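Long-range contacts in AvmM (Streptomyces sp. NBRC 109436, PDB 7FE6), which catalyses macrocyclization in alchivemycin A biosynthesis through dehydration and Michael-type addition: residues F43-T48 / A138-A143; V63-D68 / S150-I155; Y55-L60 / G160-P165; K95-Q100 / P172-N177. All coordinates share one frame; numbering follows the deposited sequence.

Contact 1 (F43-T48 / A138-A143)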
loop_
_atom_site.group_PDB
_atom_site.type_symbol
_atom_site.label_atom_id
_atom_site.label_comp_id
_atom_site.label_asym_id
_atom_site.label_seq_id
_atom_site.Cartn_x
_atom_site.Cartn_y
_atom_site.Cartn_z
ATOM N N PHE A 43 -3.127 -13.465 -2.105
ATOM C CA PHE A 43 -2.757 -12.172 -1.547
ATOM C C PHE A 43 -3.296 -12.100 -0.122
ATOM O O PHE A 43 -3.947 -13.024 0.370
ATOM C CB PHE A 43 -3.265 -10.994 -2.396
ATOM C CG PHE A 43 -4.765 -10.931 -2.524
ATOM C CD1 PHE A 43 -5.421 -11.609 -3.549
ATOM C CD2 PHE A 43 -5.530 -10.221 -1.601
ATOM C CE1 PHE A 43 -6.799 -11.561 -3.661
ATOM C CE2 PHE A 43 -6.902 -10.161 -1.720
ATOM C CZ PHE A 43 -7.539 -10.845 -2.758
ATOM N N SER A 44 -2.956 -11.028 0.574
ATOM C CA SER A 44 -3.484 -10.817 1.899
ATOM C C SER A 44 -4.114 -9.436 1.950
ATOM O O SER A 44 -3.791 -8.545 1.163
ATOM C CB SER A 44 -2.424 -11.010 3.008
ATOM O OG SER A 44 -1.551 -9.909 3.153
ATOM N N VAL A 45 -5.082 -9.301 2.840
ATOM C CA VAL A 45 -5.779 -8.045 3.054
ATOM C C VAL A 45 -6.133 -8.009 4.534
ATOM O O VAL A 45 -6.459 -9.041 5.129
ATOM C CB VAL A 45 -7.013 -7.925 2.114
ATOM C CG1 VAL A 45 -7.868 -9.205 2.143
ATOM C CG2 VAL A 45 -7.875 -6.685 2.428
ATOM N N PHE A 46 -6.043 -6.835 5.140
ATOM C CA PHE A 46 -6.233 -6.756 6.576
ATOM C C PHE A 46 -6.868 -5.417 6.906
ATOM O O PHE A 46 -6.583 -4.411 6.253
ATOM C CB PHE A 46 -4.909 -6.951 7.344
ATOM C CG PHE A 46 -3.671 -6.409 6.637
ATOM C CD1 PHE A 46 -3.034 -7.152 5.649
ATOM C CD2 PHE A 46 -3.122 -5.179 7.010
ATOM C CE1 PHE A 46 -1.907 -6.666 5.001
ATOM C CE2 PHE A 46 -1.984 -4.677 6.377
ATOM C CZ PHE A 46 -1.364 -5.425 5.370
ATOM N N TYR A 47 -7.747 -5.404 7.900
ATOM C CA TYR A 47 -8.357 -4.152 8.322
ATOM C C TYR A 47 -7.878 -3.805 9.725
ATOM O O TYR A 47 -7.717 -4.691 10.571
ATOM C CB TYR A 47 -9.889 -4.209 8.226
ATOM C CG TYR A 47 -10.610 -5.293 9.012
ATOM C CD1 TYR A 47 -10.804 -6.573 8.464
ATOM C CD2 TYR A 47 -11.169 -5.022 10.271
ATOM C CE1 TYR A 47 -11.493 -7.573 9.164
ATOM C CE2 TYR A 47 -11.858 -6.005 10.981
ATOM C CZ TYR A 47 -12.018 -7.283 10.417
ATOM O OH TYR A 47 -12.695 -8.252 11.108
ATOM N N THR A 48 -7.616 -2.509 9.950
ATOM C CA THR A 48 -6.937 -2.020 11.145
ATOM C C THR A 48 -7.744 -0.891 11.764
ATOM O O THR A 48 -8.233 -0.008 11.051
ATOM C CB THR A 48 -5.529 -1.500 10.835
ATOM O OG1 THR A 48 -4.731 -2.540 10.259
ATOM C CG2 THR A 48 -4.845 -0.953 12.110
ATOM N N ALA A 138 -7.272 -11.349 6.302
ATOM C CA ALA A 138 -7.714 -12.461 5.483
ATOM C C ALA A 138 -6.586 -12.768 4.516
ATOM O O ALA A 138 -6.107 -11.870 3.811
ATOM C CB ALA A 138 -9.013 -12.139 4.736
ATOM N N HIS A 139 -6.129 -14.012 4.512
ATOM C CA HIS A 139 -5.315 -14.507 3.412
ATOM C C HIS A 139 -6.281 -15.027 2.345
ATOM O O HIS A 139 -7.235 -15.736 2.672
ATOM C CB HIS A 139 -4.379 -15.613 3.904
ATOM C CG HIS A 139 -3.424 -15.178 4.974
ATOM N ND1 HIS A 139 -2.110 -14.837 4.708
ATOM C CD2 HIS A 139 -3.599 -15.001 6.310
ATOM C CE1 HIS A 139 -1.512 -14.495 5.839
ATOM N NE2 HIS A 139 -2.393 -14.589 6.825
ATOM N N VAL A 140 -6.079 -14.648 1.086
ATOM C CA VAL A 140 -7.105 -14.873 0.070
ATOM C C VAL A 140 -6.499 -15.577 -1.142
ATOM O O VAL A 140 -5.503 -15.109 -1.702
ATOM C CB VAL A 140 -7.760 -13.552 -0.374
ATOM C CG1 VAL A 140 -8.903 -13.849 -1.305
ATOM C CG2 VAL A 140 -8.223 -12.765 0.786
ATOM N N ARG A 141 -7.135 -16.660 -1.583
ATOM C CA ARG A 141 -6.752 -17.354 -2.803
ATOM C C ARG A 141 -7.855 -17.172 -3.838
ATOM O O ARG A 141 -9.023 -17.528 -3.591
ATOM C CB ARG A 141 -6.479 -18.831 -2.541
ATOM C CG ARG A 141 -5.181 -19.104 -1.817
ATOM C CD ARG A 141 -5.116 -20.534 -1.273
ATOM N NE ARG A 141 -3.867 -20.784 -0.579
ATOM C CZ ARG A 141 -3.656 -21.772 0.288
ATOM N NH1 ARG A 141 -4.626 -22.628 0.608
ATOM N NH2 ARG A 141 -2.466 -21.886 0.875
ATOM N N LEU A 142 -7.470 -16.647 -5.006
ATOM C CA LEU A 142 -8.417 -16.190 -6.006
ATOM C C LEU A 142 -7.986 -16.689 -7.370
ATOM O O LEU A 142 -6.794 -16.675 -7.703
ATOM C CB LEU A 142 -8.508 -14.672 -6.030
ATOM C CG LEU A 142 -9.424 -14.052 -7.076
ATOM C CD1 LEU A 142 -10.849 -14.537 -6.890
ATOM C CD2 LEU A 142 -9.349 -12.544 -6.990
ATOM N N ALA A 143 -8.969 -17.144 -8.143
ATOM C CA ALA A 143 -8.753 -17.608 -9.503
ATOM C C ALA A 143 -10.008 -17.308 -10.305
ATOM O O ALA A 143 -11.112 -17.662 -9.884
ATOM C CB ALA A 143 -8.429 -19.110 -9.530
#
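Phe43 and Val140, which bury the most surface in this contact, lie side by side across an antiparallel strand pair, with the isopropyl group of Val140 under one face of the phenyl ring. Val140 CB sits 3.8 Å from the centroid of the Phe43 ring, displaced toward the rim, in a CH-pi contact. One methyl, CG1, reaches the far end of the ring at 3.6 Å from Phe43 CZ. The torsion of Phe43 sets CG between its backbone N and carbonyl carbon (chi1 61°), and this carries the ring over its neighbour across the pair; the edge of the ring then meets Leu142 CB. The other methyl of Val140, CG2, is shared between the ring and Val45 CG1, the latter at 3.8 Å. Val45 CG1 also lies 4.1 Å from Ala138 CB, so Phe43, Val45, Ala138 and Val140 form a continuous apolar patch. This patch belongs to the interior of a beta-sandwich: Leu60, Leu62, Ile155 and Ala157 of the second sheet press against the same face. Beneath it, the backbone is joined as two hydrogen-bonded pairs, Phe43 with Val140 and Val45 with Ala138, two bonds each; the shortest runs from Ala138 N to Val45 O at 2.7 Å. Between them Ser44 and His139 form a non-hydrogen-bonded pair, in which Ser44 CA approaches Ala138 O at 3.4 Å. Their side chains occupy the other face of the sheet, turned to a neighbouring subunit: Ser44 OG bonds to Ser186 O, and His139 NE2 to His152 ND1, both of that second subunit.

Contact 2 (V63-D68 / S150-I155)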
loop_
_atom_site.group_PDB
_atom_site.type_symbol
_atom_site.label_atom_id
_atom_site.label_comp_id
_atom_site.label_asym_id
_atom_site.label_seq_id
_atom_site.Cartn_x
_atom_site.Cartn_y
_atom_site.Cartn_z
ATOM N N VAL A 63 -14.986 -6.875 -2.626
ATOM C CA VAL A 63 -15.817 -6.618 -3.797
ATOM C C VAL A 63 -14.984 -6.786 -5.054
ATOM O O VAL A 63 -13.904 -6.203 -5.171
ATOM C CB VAL A 63 -16.451 -5.222 -3.755
ATOM C CG1 VAL A 63 -17.350 -5.037 -4.944
ATOM C CG2 VAL A 63 -17.235 -5.058 -2.480
ATOM N N ILE A 64 -15.468 -7.602 -5.984
ATOM C CA ILE A 64 -14.826 -7.757 -7.282
ATOM C C ILE A 64 -15.682 -7.037 -8.307
ATOM O O ILE A 64 -16.899 -7.236 -8.346
ATOM C CB ILE A 64 -14.617 -9.230 -7.651
ATOM C CG1 ILE A 64 -13.796 -9.920 -6.551
ATOM C CG2 ILE A 64 -13.926 -9.309 -9.016
ATOM C CD1 ILE A 64 -13.477 -11.371 -6.838
ATOM N N TRP A 65 -15.059 -6.174 -9.100
ATOM C CA TRP A 65 -15.750 -5.250 -9.991
ATOM C C TRP A 65 -15.109 -5.298 -11.369
ATOM O O TRP A 65 -13.882 -5.219 -11.489
ATOM C CB TRP A 65 -15.711 -3.823 -9.437
ATOM C CG TRP A 65 -16.246 -2.745 -10.380
ATOM C CD1 TRP A 65 -17.521 -2.634 -10.869
ATOM C CD2 TRP A 65 -15.529 -1.592 -10.874
ATOM N NE1 TRP A 65 -17.631 -1.502 -11.660
ATOM C CE2 TRP A 65 -16.427 -0.847 -11.673
ATOM C CE3 TRP A 65 -14.213 -1.131 -10.730
ATOM C CZ2 TRP A 65 -16.056 0.327 -12.319
ATOM C CZ3 TRP A 65 -13.847 0.039 -11.372
ATOM C CH2 TRP A 65 -14.766 0.754 -12.157
ATOM N N PHE A 66 -15.933 -5.445 -12.398
ATOM C CA PHE A 66 -15.499 -5.285 -13.785
ATOM C C PHE A 66 -16.130 -4.016 -14.337
ATOM O O PHE A 66 -17.355 -3.880 -14.334
ATOM C CB PHE A 66 -15.889 -6.488 -14.648
ATOM C CG PHE A 66 -15.101 -7.748 -14.360
ATOM C CD1 PHE A 66 -14.090 -7.763 -13.415
ATOM C CD2 PHE A 66 -15.375 -8.925 -15.055
ATOM C CE1 PHE A 66 -13.370 -8.927 -13.160
ATOM C CE2 PHE A 66 -14.654 -10.090 -14.803
ATOM C CZ PHE A 66 -13.650 -10.090 -13.849
ATOM N N SER A 67 -15.298 -3.098 -14.813
ATOM C CA SER A 67 -15.809 -1.843 -15.335
ATOM C C SER A 67 -16.293 -1.956 -16.775
ATOM O O SER A 67 -16.985 -1.046 -17.252
ATOM C CB SER A 67 -14.730 -0.772 -15.270
ATOM O OG SER A 67 -13.787 -1.009 -16.287
ATOM N N ASP A 68 -15.921 -3.029 -17.486
ATOM C CA ASP A 68 -16.076 -3.105 -18.935
ATOM C C ASP A 68 -16.906 -4.299 -19.381
ATOM O O ASP A 68 -16.837 -4.690 -20.550
ATOM C CB ASP A 68 -14.702 -3.126 -19.609
ATOM C CG ASP A 68 -13.802 -4.236 -19.086
ATOM O OD1 ASP A 68 -14.125 -4.831 -18.036
ATOM O OD2 ASP A 68 -12.752 -4.496 -19.715
ATOM N N SER A 150 -10.854 -8.862 -18.457
ATOM C CA SER A 150 -11.286 -7.507 -18.163
ATOM C C SER A 150 -10.093 -6.566 -18.274
ATOM O O SER A 150 -9.001 -6.889 -17.802
ATOM C CB SER A 150 -11.909 -7.423 -16.768
ATOM O OG SER A 150 -12.225 -6.083 -16.465
ATOM N N GLU A 151 -10.307 -5.401 -18.870
ATOM C CA GLU A 151 -9.232 -4.448 -19.057
ATOM C C GLU A 151 -9.214 -3.327 -18.019
ATOM O O GLU A 151 -8.289 -2.505 -18.019
ATOM C CB GLU A 151 -9.291 -3.922 -20.489
ATOM C CG GLU A 151 -8.810 -5.030 -21.422
ATOM C CD GLU A 151 -7.403 -5.481 -21.002
ATOM O OE1 GLU A 151 -6.498 -4.595 -21.053
ATOM O OE2 GLU A 151 -7.218 -6.648 -20.538
ATOM N N HIS A 152 -10.195 -3.284 -17.125
ATOM C CA HIS A 152 -10.097 -2.419 -15.956
ATOM C C HIS A 152 -11.049 -2.954 -14.896
ATOM O O HIS A 152 -12.274 -2.849 -15.036
ATOM C CB HIS A 152 -10.394 -0.958 -16.285
ATOM C CG HIS A 152 -10.519 -0.097 -15.065
ATOM N ND1 HIS A 152 -9.501 0.038 -14.141
ATOM C CD2 HIS A 152 -11.563 0.620 -14.580
ATOM C CE1 HIS A 152 -9.902 0.829 -13.161
ATOM N NE2 HIS A 152 -11.150 1.195 -13.402
ATOM N N ALA A 153 -10.473 -3.489 -13.825
ATOM C CA ALA A 153 -11.204 -4.166 -12.779
ATOM C C ALA A 153 -10.578 -3.764 -11.458
ATOM O O ALA A 153 -9.476 -3.205 -11.410
ATOM C CB ALA A 153 -11.161 -5.689 -12.967
ATOM N N GLY A 154 -11.268 -4.076 -10.375
ATOM C CA GLY A 154 -10.722 -3.788 -9.065
ATOM C C GLY A 154 -11.160 -4.831 -8.071
ATOM O O GLY A 154 -12.250 -5.413 -8.183
ATOM N N ILE A 155 -10.293 -5.083 -7.096
ATOM C CA ILE A 155 -10.700 -5.724 -5.855
ATOM C C ILE A 155 -10.810 -4.622 -4.813
ATOM O O ILE A 155 -9.896 -3.793 -4.668
ATOM C CB ILE A 155 -9.707 -6.810 -5.426
ATOM C CG1 ILE A 155 -9.473 -7.782 -6.578
ATOM C CG2 ILE A 155 -10.253 -7.563 -4.241
ATOM C CD1 ILE A 155 -8.368 -8.810 -6.328
#
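Phe66 lays one face of its ring over Ser150, whose CB stands almost on the ring normal, 3.9 Å from the centroid, in a CH-pi contact. Ala153 CB comes in obliquely at 3.6 Å from Phe66 CD1. From the Ser150 CB under the ring the hydroxyl, anti to the backbone N (chi1 175°), extends to Asp68, and Ser150 OG donates to Asp68 OD1 at 2.8 Å. The second carboxylate oxygen, OD2, accepts from Glu151 N in a nearly straight bond of 2.7 Å; both donors come on the syn side, about 20° out of the carboxylate plane. With an alanine in place of Asp68, the Ser150 hydroxyl and the Glu151 amide would probably both be left without their acceptor, and the chain around the corner at 151-152 would be less firmly fixed. Strand 57-66 and strand 153-162 are antiparallel neighbours in one sheet of a beta-sandwich, joined at Trp65 and Gly154 by two backbone bonds, while the chain turns a corner at Glu151 and His152 just before the second strand. His152 O is gripped twice, by Ser67 N and by Ser67 OG, the latter at 2.7 Å. On the face of the sheet away from Phe66, the six-membered ring of Trp65 and the imidazole of His152 cross obliquely with planes at 86°, Trp65 CZ3 lying 3.6 Å from His152 NE2. The His152 ring in turn meets His139 of a neighbouring subunit.

Contact 3 (Y55-L60 / G160-P165)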
loop_
_atom_site.group_PDB
_atom_site.type_symbol
_atom_site.label_atom_id
_atom_site.label_comp_id
_atom_site.label_asym_id
_atom_site.label_seq_id
_atom_site.Cartn_x
_atom_site.Cartn_y
_atom_site.Cartn_z
ATOM N N TYR A 55 -14.787 -1.751 18.289
ATOM C CA TYR A 55 -15.999 -2.314 17.706
ATOM C C TYR A 55 -16.254 -3.721 18.242
ATOM O O TYR A 55 -15.328 -4.534 18.318
ATOM C CB TYR A 55 -15.903 -2.348 16.192
ATOM C CG TYR A 55 -16.314 -1.041 15.593
ATOM C CD1 TYR A 55 -17.652 -0.726 15.458
ATOM C CD2 TYR A 55 -15.370 -0.104 15.192
ATOM C CE1 TYR A 55 -18.046 0.472 14.926
ATOM C CE2 TYR A 55 -15.756 1.104 14.665
ATOM C CZ TYR A 55 -17.102 1.387 14.533
ATOM O OH TYR A 55 -17.528 2.583 14.003
ATOM N N PRO A 56 -17.508 -4.024 18.591
ATOM C CA PRO A 56 -17.786 -5.308 19.256
ATOM C C PRO A 56 -17.715 -6.509 18.335
ATOM O O PRO A 56 -17.495 -7.634 18.809
ATOM C CB PRO A 56 -19.202 -5.112 19.822
ATOM C CG PRO A 56 -19.814 -4.055 18.960
ATOM C CD PRO A 56 -18.684 -3.137 18.568
ATOM N N ASP A 57 -17.936 -6.326 17.040
ATOM C CA ASP A 57 -17.848 -7.443 16.115
ATOM C C ASP A 57 -17.522 -6.885 14.738
ATOM O O ASP A 57 -18.021 -5.823 14.360
ATOM C CB ASP A 57 -19.154 -8.254 16.107
ATOM C CG ASP A 57 -18.926 -9.717 15.763
ATOM O OD1 ASP A 57 -17.755 -10.110 15.535
ATOM O OD2 ASP A 57 -19.924 -10.474 15.709
ATOM N N THR A 58 -16.627 -7.558 14.024
ATOM C CA THR A 58 -16.187 -7.061 12.729
ATOM C C THR A 58 -15.927 -8.229 11.801
ATOM O O THR A 58 -15.536 -9.311 12.245
ATOM C CB THR A 58 -14.899 -6.261 12.814
ATOM O OG1 THR A 58 -13.864 -7.130 13.286
ATOM C CG2 THR A 58 -15.039 -5.035 13.725
ATOM N N GLY A 59 -16.074 -7.966 10.501
ATOM C CA GLY A 59 -15.688 -8.908 9.468
ATOM C C GLY A 59 -15.398 -8.185 8.172
ATOM O O GLY A 59 -15.903 -7.086 7.928
ATOM N N LEU A 60 -14.583 -8.820 7.334
ATOM C CA LEU A 60 -14.172 -8.229 6.066
ATOM C C LEU A 60 -15.141 -8.576 4.935
ATOM O O LEU A 60 -15.594 -9.719 4.802
ATOM C CB LEU A 60 -12.769 -8.705 5.671
ATOM C CG LEU A 60 -12.291 -8.135 4.320
ATOM C CD1 LEU A 60 -12.084 -6.626 4.394
ATOM C CD2 LEU A 60 -11.111 -8.865 3.680
ATOM N N GLY A 160 -16.503 -4.367 7.470
ATOM C CA GLY A 160 -17.823 -4.292 8.091
ATOM C C GLY A 160 -17.748 -4.433 9.602
ATOM O O GLY A 160 -17.018 -5.284 10.127
ATOM N N MET A 161 -18.482 -3.573 10.298
ATOM C CA MET A 161 -18.573 -3.684 11.740
ATOM C C MET A 161 -20.016 -3.526 12.197
ATOM O O MET A 161 -20.860 -2.928 11.523
ATOM C CB MET A 161 -17.678 -2.668 12.462
ATOM C CG MET A 161 -17.694 -1.253 11.886
ATOM S SD MET A 161 -16.489 -0.961 10.564
ATOM C CE MET A 161 -15.510 -2.436 10.659
ATOM N N LEU A 162 -20.265 -4.084 13.373
ATOM C CA LEU A 162 -21.506 -3.926 14.111
ATOM C C LEU A 162 -21.243 -2.824 15.131
ATOM O O LEU A 162 -20.406 -2.982 16.025
ATOM C CB LEU A 162 -21.901 -5.251 14.762
ATOM C CG LEU A 162 -22.243 -6.373 13.768
ATOM C CD1 LEU A 162 -22.653 -7.643 14.478
ATOM C CD2 LEU A 162 -23.363 -5.929 12.850
ATOM N N ASP A 163 -21.926 -1.692 14.957
ATOM C CA ASP A 163 -21.809 -0.571 15.886
ATOM C C ASP A 163 -22.060 -0.994 17.334
ATOM O O ASP A 163 -21.221 -0.777 18.216
ATOM C CB ASP A 163 -22.783 0.534 15.475
ATOM C CG ASP A 163 -22.671 1.753 16.353
ATOM O OD1 ASP A 163 -21.641 2.464 16.238
ATOM O OD2 ASP A 163 -23.602 1.986 17.166
ATOM N N ALA A 164 -23.208 -1.605 17.596
ATOM C CA ALA A 164 -23.563 -1.983 18.950
ATOM C C ALA A 164 -23.664 -3.499 19.059
ATOM O O ALA A 164 -24.056 -4.164 18.095
ATOM C CB ALA A 164 -24.897 -1.354 19.365
ATOM N N PRO A 165 -23.318 -4.075 20.210
ATOM C CA PRO A 165 -23.337 -5.538 20.324
ATOM C C PRO A 165 -24.742 -6.065 20.111
ATOM O O PRO A 165 -25.720 -5.527 20.642
ATOM C CB PRO A 165 -22.840 -5.792 21.749
ATOM C CG PRO A 165 -22.082 -4.556 22.109
ATOM C CD PRO A 165 -22.811 -3.436 21.434
#
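Met161 lies across the Tyr55 ring, its CG 3.6 Å from the ring centroid and over one face in a CH-pi contact. With CG set between the backbone N and the carbonyl carbon (chi1 43°), the methionine folds back at both following torsions: SD stands above the same face, a distant Met-aromatic contact at 4.7 Å from the Tyr55 centroid, while CE turns to Thr58 CG2. The ring edge of Tyr55 meets Leu162 O nearly in plane, and Tyr55 OH is bonded to Tyr12 and Asn21. Exchanging Tyr55 for an alanine is likely to open a gap beside Met161, freeing its chain to turn, and to leave the Tyr12 hydroxyl without one of its mates. Asp57 and Leu162 run alongside each other, with Asp57 CB 3.9 Å from Leu162 CD1, and Pro56 CB packs on Pro165 CG at 3.7 Å. Along the backbone, Leu162 N donates to Asp57 O, and Gly59 and Gly160 exchange two bonds, the shorter 2.8 Å from Gly160 N to Gly59 O. Strands 57-66 and 153-162 are neighbours inside their sheet, with 107-113 beyond the first and 178-189 beyond the second, and Ile24 of strand 24-29 touches Tyr55 and Met161.

Contact 4 (K95-Q100 / P172-N177)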
loop_
_atom_site.group_PDB
_atom_site.type_symbol
_atom_site.label_atom_id
_atom_site.label_comp_id
_atom_site.label_asym_id
_atom_site.label_seq_id
_atom_site.Cartn_x
_atom_site.Cartn_y
_atom_site.Cartn_z
ATOM N N LYS A 95 -23.174 -16.146 1.211
ATOM C CA LYS A 95 -22.731 -14.955 1.940
ATOM C C LYS A 95 -22.100 -13.958 0.978
ATOM O O LYS A 95 -21.001 -13.439 1.180
ATOM C CB LYS A 95 -21.765 -15.312 3.071
ATOM C CG LYS A 95 -22.333 -16.161 4.200
ATOM C CD LYS A 95 -21.371 -16.215 5.403
ATOM C CE LYS A 95 -21.702 -17.344 6.379
ATOM N NZ LYS A 95 -21.577 -18.707 5.778
ATOM N N CYS A 96 -22.826 -13.713 -0.108
ATOM C CA CYS A 96 -22.478 -12.700 -1.087
ATOM C C CYS A 96 -23.698 -11.829 -1.317
ATOM O O CYS A 96 -24.834 -12.240 -1.056
ATOM C CB CYS A 96 -22.029 -13.289 -2.429
ATOM S SG CYS A 96 -20.530 -14.289 -2.365
ATOM N N TRP A 97 -23.437 -10.587 -1.708
ATOM C CA TRP A 97 -24.489 -9.729 -2.210
ATOM C C TRP A 97 -24.812 -10.132 -3.645
ATOM O O TRP A 97 -24.001 -10.748 -4.341
ATOM C CB TRP A 97 -24.057 -8.267 -2.114
ATOM C CG TRP A 97 -25.171 -7.289 -2.099
ATOM C CD1 TRP A 97 -26.498 -7.555 -1.980
ATOM C CD2 TRP A 97 -25.056 -5.865 -2.201
ATOM N NE1 TRP A 97 -27.226 -6.388 -2.010
ATOM C CE2 TRP A 97 -26.363 -5.334 -2.145
ATOM C CE3 TRP A 97 -23.975 -4.985 -2.347
ATOM C CZ2 TRP A 97 -26.619 -3.964 -2.220
ATOM C CZ3 TRP A 97 -24.232 -3.625 -2.422
ATOM C CH2 TRP A 97 -25.547 -3.127 -2.356
ATOM N N ASP A 98 -26.031 -9.823 -4.068
ATOM C CA ASP A 98 -26.416 -10.046 -5.451
ATOM C C ASP A 98 -25.656 -9.090 -6.368
ATOM O O ASP A 98 -25.273 -7.993 -5.943
ATOM C CB ASP A 98 -27.916 -9.855 -5.641
ATOM C CG ASP A 98 -28.708 -11.038 -5.161
ATOM O OD1 ASP A 98 -28.133 -12.140 -5.083
ATOM O OD2 ASP A 98 -29.916 -10.886 -4.914
ATOM N N PRO A 99 -25.449 -9.482 -7.657
ATOM C CA PRO A 99 -24.771 -8.595 -8.610
ATOM C C PRO A 99 -25.260 -7.161 -8.536
ATOM O O PRO A 99 -26.452 -6.915 -8.354
ATOM C CB PRO A 99 -25.111 -9.219 -9.971
ATOM C CG PRO A 99 -25.340 -10.660 -9.693
ATOM C CD PRO A 99 -25.890 -10.745 -8.290
ATOM N N GLN A 100 -24.336 -6.211 -8.583
ATOM C CA GLN A 100 -24.657 -4.792 -8.601
ATOM C C GLN A 100 -24.132 -4.198 -9.898
ATOM O O GLN A 100 -23.065 -4.585 -10.377
ATOM C CB GLN A 100 -24.057 -4.062 -7.399
ATOM C CG GLN A 100 -24.508 -4.585 -6.046
ATOM C CD GLN A 100 -25.988 -4.394 -5.818
ATOM O OE1 GLN A 100 -26.495 -3.270 -5.912
ATOM N NE2 GLN A 100 -26.702 -5.491 -5.542
ATOM N N PRO A 172 -27.806 -7.688 2.779
ATOM C CA PRO A 172 -27.931 -9.152 2.789
ATOM C C PRO A 172 -26.716 -9.792 2.138
ATOM O O PRO A 172 -26.291 -9.400 1.050
ATOM C CB PRO A 172 -29.223 -9.410 1.999
ATOM C CG PRO A 172 -29.390 -8.214 1.145
ATOM C CD PRO A 172 -28.832 -7.054 1.931
ATOM N N GLY A 173 -26.128 -10.749 2.845
ATOM C CA GLY A 173 -24.947 -11.436 2.395
ATOM C C GLY A 173 -23.647 -10.889 2.950
ATOM O O GLY A 173 -22.668 -11.637 3.031
ATOM N N LEU A 174 -23.613 -9.617 3.344
ATOM C CA LEU A 174 -22.390 -8.972 3.803
ATOM C C LEU A 174 -22.401 -8.741 5.311
ATOM O O LEU A 174 -23.461 -8.543 5.924
ATOM C CB LEU A 174 -22.185 -7.631 3.094
ATOM C CG LEU A 174 -22.260 -7.624 1.566
ATOM C CD1 LEU A 174 -21.839 -6.267 1.030
ATOM C CD2 LEU A 174 -21.411 -8.738 0.979
ATOM N N PHE A 175 -21.195 -8.671 5.890
ATOM C CA PHE A 175 -21.052 -8.473 7.328
ATOM C C PHE A 175 -21.074 -6.989 7.675
ATOM O O PHE A 175 -20.335 -6.194 7.084
ATOM C CB PHE A 175 -19.761 -9.095 7.861
ATOM C CG PHE A 175 -19.669 -9.043 9.359
ATOM C CD1 PHE A 175 -19.175 -7.915 10.002
ATOM C CD2 PHE A 175 -20.154 -10.102 10.130
ATOM C CE1 PHE A 175 -19.139 -7.848 11.387
ATOM C CE2 PHE A 175 -20.111 -10.050 11.517
ATOM C CZ PHE A 175 -19.594 -8.924 12.149
ATOM N N GLY A 176 -21.932 -6.623 8.638
ATOM C CA GLY A 176 -21.882 -5.302 9.237
ATOM C C GLY A 176 -23.121 -4.450 9.046
ATOM O O GLY A 176 -23.902 -4.668 8.110
ATOM N N ASN A 177 -23.345 -3.513 9.970
ATOM C CA ASN A 177 -24.347 -2.475 9.784
ATOM C C ASN A 177 -23.739 -1.101 9.570
ATOM O O ASN A 177 -24.408 -0.224 9.021
ATOM C CB ASN A 177 -25.324 -2.443 10.976
ATOM C CG ASN A 177 -24.679 -1.935 12.246
ATOM O OD1 ASN A 177 -23.476 -2.111 12.455
ATOM N ND2 ASN A 177 -25.479 -1.340 13.124
#
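Gly173 comes closest to the other segment at Lys95, their CA atoms 4.2 Å apart, where two irregular loops meet without a hydrogen bond between them. Gly173 has backbone angles (phi 97°, psi -25°) at which a CB would press on the preceding carbonyl, and a side chain there would also run into Cys96 O. Instead its CA points a hydrogen at that oxygen, in a CA-H...O contact of 3.5 Å between Gly173 CA and Cys96 O. Two carbonyl oxygens come close without bonding, Lys95 O 3.1 Å from Gly173 O, and these acceptors are served from outside, Gly173 O by Gln112 NE2 and Lys95 O, weakly, by Gln91 NE2. Among side chains, Trp97 does most of the touching. Its CG stands anti to the backbone N (chi1 -158°), which brings the indole beside Pro172 and Leu174; Trp97 CD1 lies 3.6 Å from Pro172 O. Leu174 slants past its base, with Leu174 CD2 4.1 Å from Trp97 CB. Over the centre of the indole, 3.4 Å above its plane, sits Gln100 NE2, held there by a 2.9 Å bond to Asp98 O. The ammonium group of Lys95 turns to a salt bridge with Asp92. Backbone bonds from Lys95, Trp97 and Gln100 lay segment 95-100 beside strand 107-113, while segment 172-177 leads into strand 178-189; the two connecting loops meet at the surface, on the 107-113 side of one beta-sandwich sheet.

In the fold
Contacts 2 and 3 hold the same two strands, 57-66 and 153-162, at places about 27 Å apart (centres) on opposite sides of the chain's centre, whereas contact 1 joins strands 40-49 and 135-144 of the facing sheet. Contact 1 touches both: Leu142 and Phe43 pack against Ile155 of contact 2, and Tyr47 OH probably bonds to Thr58 OG1 of contact 3. Contacts 1 and 2 are buried and apolar inside the sandwich; contact 1 turns polar side chains to another subunit, while contact 2 adds carboxylate and hydroxyl bonds where its strands end. Contact 3, partly buried, adds aromatic, methionine and proline packing to its backbone bonds. Contact 4 lies at the surface, lacks cross-segment hydrogen bonds, and joins contact 3 through Asn177, probably bonded to Asp163 and Met161.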